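Local coordinates for protein BIFUNCTIONAL PROTEIN Proline utilization A (PutA) (Corynebacterium freiburgense, PDB 5UX5) that probably oxidises proline to glutamate in two steps, joining an FAD-dependent proline dehydrogenase and an NAD-dependent aldehyde dehydrogenase in one chain, at residues 19-24 against 443-448. Residues are numbered along the deposited sequence; the frame is centred on the assembly and turned at random.
Sequences NLQERI and RFRESV
F444 reaches from helix 438-450 to I24 and Q21 of helix 16-31, where the two helices pack nearly antiparallel on the outside of the proline dehydrogenase TIM barrel. The short segments run at 159° to each other, their axes 11.0 Å apart at the closest approach, a spacing spanned by side chains.

The apolar part centres on the side chain of F444, which lies about 10 Å from the bound FAD. A chi1 of 159° sets CG anti to the backbone N and places the ring against I24; F444 CZ lies 3.8 Å from I24 CG2, the two side chains crossing nearly at right angles. CG of Q21 passes CE2 of the same ring at 3.9 Å, the two side chains running in opposite directions. From F444's own helix, V448 CG2 lies over one face of the ring, nearer its edge than its centre. Beyond the pair, helix 354-367 packs on I24 and F444 through S359, while L331 of helix 323-337 touches V448.

Q21 carries on past the ring and brings its amide oxygen OE1 to 3.3 Å from V448 CG1, a polar atom against a methyl.

At the solvent-exposed side, E22 and R445 form the ionic part. E22, bent at chi2 (-69°), meets R445 with carboxylate and guanidinium nearly coplanar, in a salt bridge of doubtful exact geometry, bent rather than straight, made through R445 NH1 to E22 OE2.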
loop_
_atom_site.group_PDB
_atom_site.type_symbol
_atom_site.label_atom_id
_atom_site.label_comp_id
_atom_site.label_asym_id
_atom_site.label_seq_id
_atom_site.Cartn_x
_atom_site.Cartn_y
_atom_site.Cartn_z
ATOM N N ASN A 19 3.930 8.382 47.409
ATOM C CA ASN A 19 3.466 8.972 48.655
ATOM C C ASN A 19 2.110 9.650 48.493
ATOM O O ASN A 19 1.277 9.597 49.409
ATOM C CB ASN A 19 4.500 9.971 49.189
ATOM C CG ASN A 19 5.843 9.317 49.542
ATOM O OD1 ASN A 19 5.911 8.147 49.959
ATOM N ND2 ASN A 19 6.925 10.082 49.367
ATOM N N LEU A 20 1.834 10.226 47.326
ATOM C CA LEU A 20 0.582 10.945 47.124
ATOM C C LEU A 20 -0.558 10.033 46.713
ATOM O O LEU A 20 -1.698 10.498 46.617
ATOM C CB LEU A 20 0.777 12.036 46.063
ATOM C CG LEU A 20 1.878 13.079 46.308
ATOM C CD1 LEU A 20 1.954 14.016 45.150
ATOM C CD2 LEU A 20 1.645 13.892 47.592
ATOM N N GLN A 21 -0.281 8.736 46.563
ATOM C CA GLN A 21 -1.207 7.821 45.905
ATOM C C GLN A 21 -2.604 7.863 46.518
ATOM O O GLN A 21 -3.607 7.854 45.795
ATOM C CB GLN A 21 -0.628 6.413 45.977
ATOM C CG GLN A 21 -0.991 5.523 44.838
ATOM C CD GLN A 21 -0.267 4.199 44.915
ATOM O OE1 GLN A 21 0.262 3.713 43.915
ATOM N NE2 GLN A 21 -0.253 3.592 46.106
ATOM N N GLU A 22 -2.696 7.919 47.842
ATOM C CA GLU A 22 -4.003 7.860 48.477
ATOM C C GLU A 22 -4.673 9.227 48.587
ATOM O O GLU A 22 -5.906 9.309 48.535
ATOM C CB GLU A 22 -3.877 7.204 49.854
ATOM C CG GLU A 22 -3.136 5.860 49.808
ATOM C CD GLU A 22 -3.922 4.746 49.100
ATOM O OE1 GLU A 22 -5.166 4.691 49.240
ATOM O OE2 GLU A 22 -3.294 3.914 48.402
ATOM N N ARG A 23 -3.908 10.309 48.731
ATOM C CA ARG A 23 -4.537 11.617 48.607
ATOM C C ARG A 23 -4.974 11.861 47.170
ATOM O O ARG A 23 -5.934 12.605 46.935
ATOM C CB ARG A 23 -3.601 12.731 49.106
ATOM N N ILE A 24 -4.308 11.221 46.201
ATOM C CA ILE A 24 -4.739 11.321 44.806
ATOM C C ILE A 24 -6.054 10.580 44.597
ATOM O O ILE A 24 -6.976 11.094 43.954
ATOM C CB ILE A 24 -3.657 10.788 43.847
ATOM C CG1 ILE A 24 -2.390 11.640 43.860
ATOM C CG2 ILE A 24 -4.189 10.734 42.430
ATOM C CD1 ILE A 24 -1.276 11.031 42.997
ATOM N N ARG A 443 -6.509 -0.128 38.806
ATOM C CA ARG A 443 -5.696 0.025 37.594
ATOM C C ARG A 443 -4.752 1.219 37.708
ATOM O O ARG A 443 -3.656 1.205 37.124
ATOM C CB ARG A 443 -6.587 0.155 36.343
ATOM N N PHE A 444 -5.152 2.249 38.470
ATOM C CA PHE A 444 -4.296 3.417 38.678
ATOM C C PHE A 444 -3.109 3.075 39.566
ATOM O O PHE A 444 -1.969 3.439 39.252
ATOM C CB PHE A 444 -5.097 4.579 39.279
ATOM C CG PHE A 444 -4.239 5.614 39.969
ATOM C CD1 PHE A 444 -3.430 6.473 39.233
ATOM C CD2 PHE A 444 -4.223 5.716 41.362
ATOM C CE1 PHE A 444 -2.626 7.432 39.876
ATOM C CE2 PHE A 444 -3.420 6.667 42.021
ATOM C CZ PHE A 444 -2.624 7.525 41.283
ATOM N N ARG A 445 -3.361 2.397 40.693
ATOM C CA ARG A 445 -2.275 1.929 41.550
ATOM C C ARG A 445 -1.210 1.197 40.743
ATOM O O ARG A 445 -0.006 1.419 40.925
ATOM C CB ARG A 445 -2.822 1.006 42.639
ATOM C CG ARG A 445 -3.663 1.684 43.718
ATOM C CD ARG A 445 -4.079 0.671 44.792
ATOM N NE ARG A 445 -5.393 0.966 45.340
ATOM C CZ ARG A 445 -5.595 1.776 46.367
ATOM N NH1 ARG A 445 -4.563 2.374 46.951
ATOM N NH2 ARG A 445 -6.828 1.989 46.804
ATOM N N GLU A 446 -1.640 0.322 39.835
ATOM C CA GLU A 446 -0.686 -0.450 39.052
ATOM C C GLU A 446 0.110 0.446 38.111
ATOM O O GLU A 446 1.304 0.208 37.886
ATOM C CB GLU A 446 -1.412 -1.552 38.276
ATOM C CG GLU A 446 -0.477 -2.591 37.639
ATOM C CD GLU A 446 0.340 -3.370 38.669
ATOM O OE1 GLU A 446 -0.202 -3.657 39.761
ATOM O OE2 GLU A 446 1.525 -3.686 38.398
ATOM N N SER A 447 -0.529 1.462 37.526
ATOM C CA SER A 447 0.212 2.325 36.615
ATOM C C SER A 447 1.235 3.174 37.360
ATOM O O SER A 447 2.266 3.542 36.789
ATOM C CB SER A 447 -0.750 3.201 35.823
ATOM O OG SER A 447 -1.497 4.023 36.688
ATOM N N VAL A 448 0.979 3.478 38.633
ATOM C CA VAL A 448 1.967 4.184 39.444
ATOM C C VAL A 448 3.226 3.336 39.617
ATOM O O VAL A 448 4.353 3.847 39.557
ATOM C CB VAL A 448 1.345 4.583 40.799
ATOM C CG1 VAL A 448 2.419 5.050 41.794
ATOM C CG2 VAL A 448 0.296 5.660 40.597
#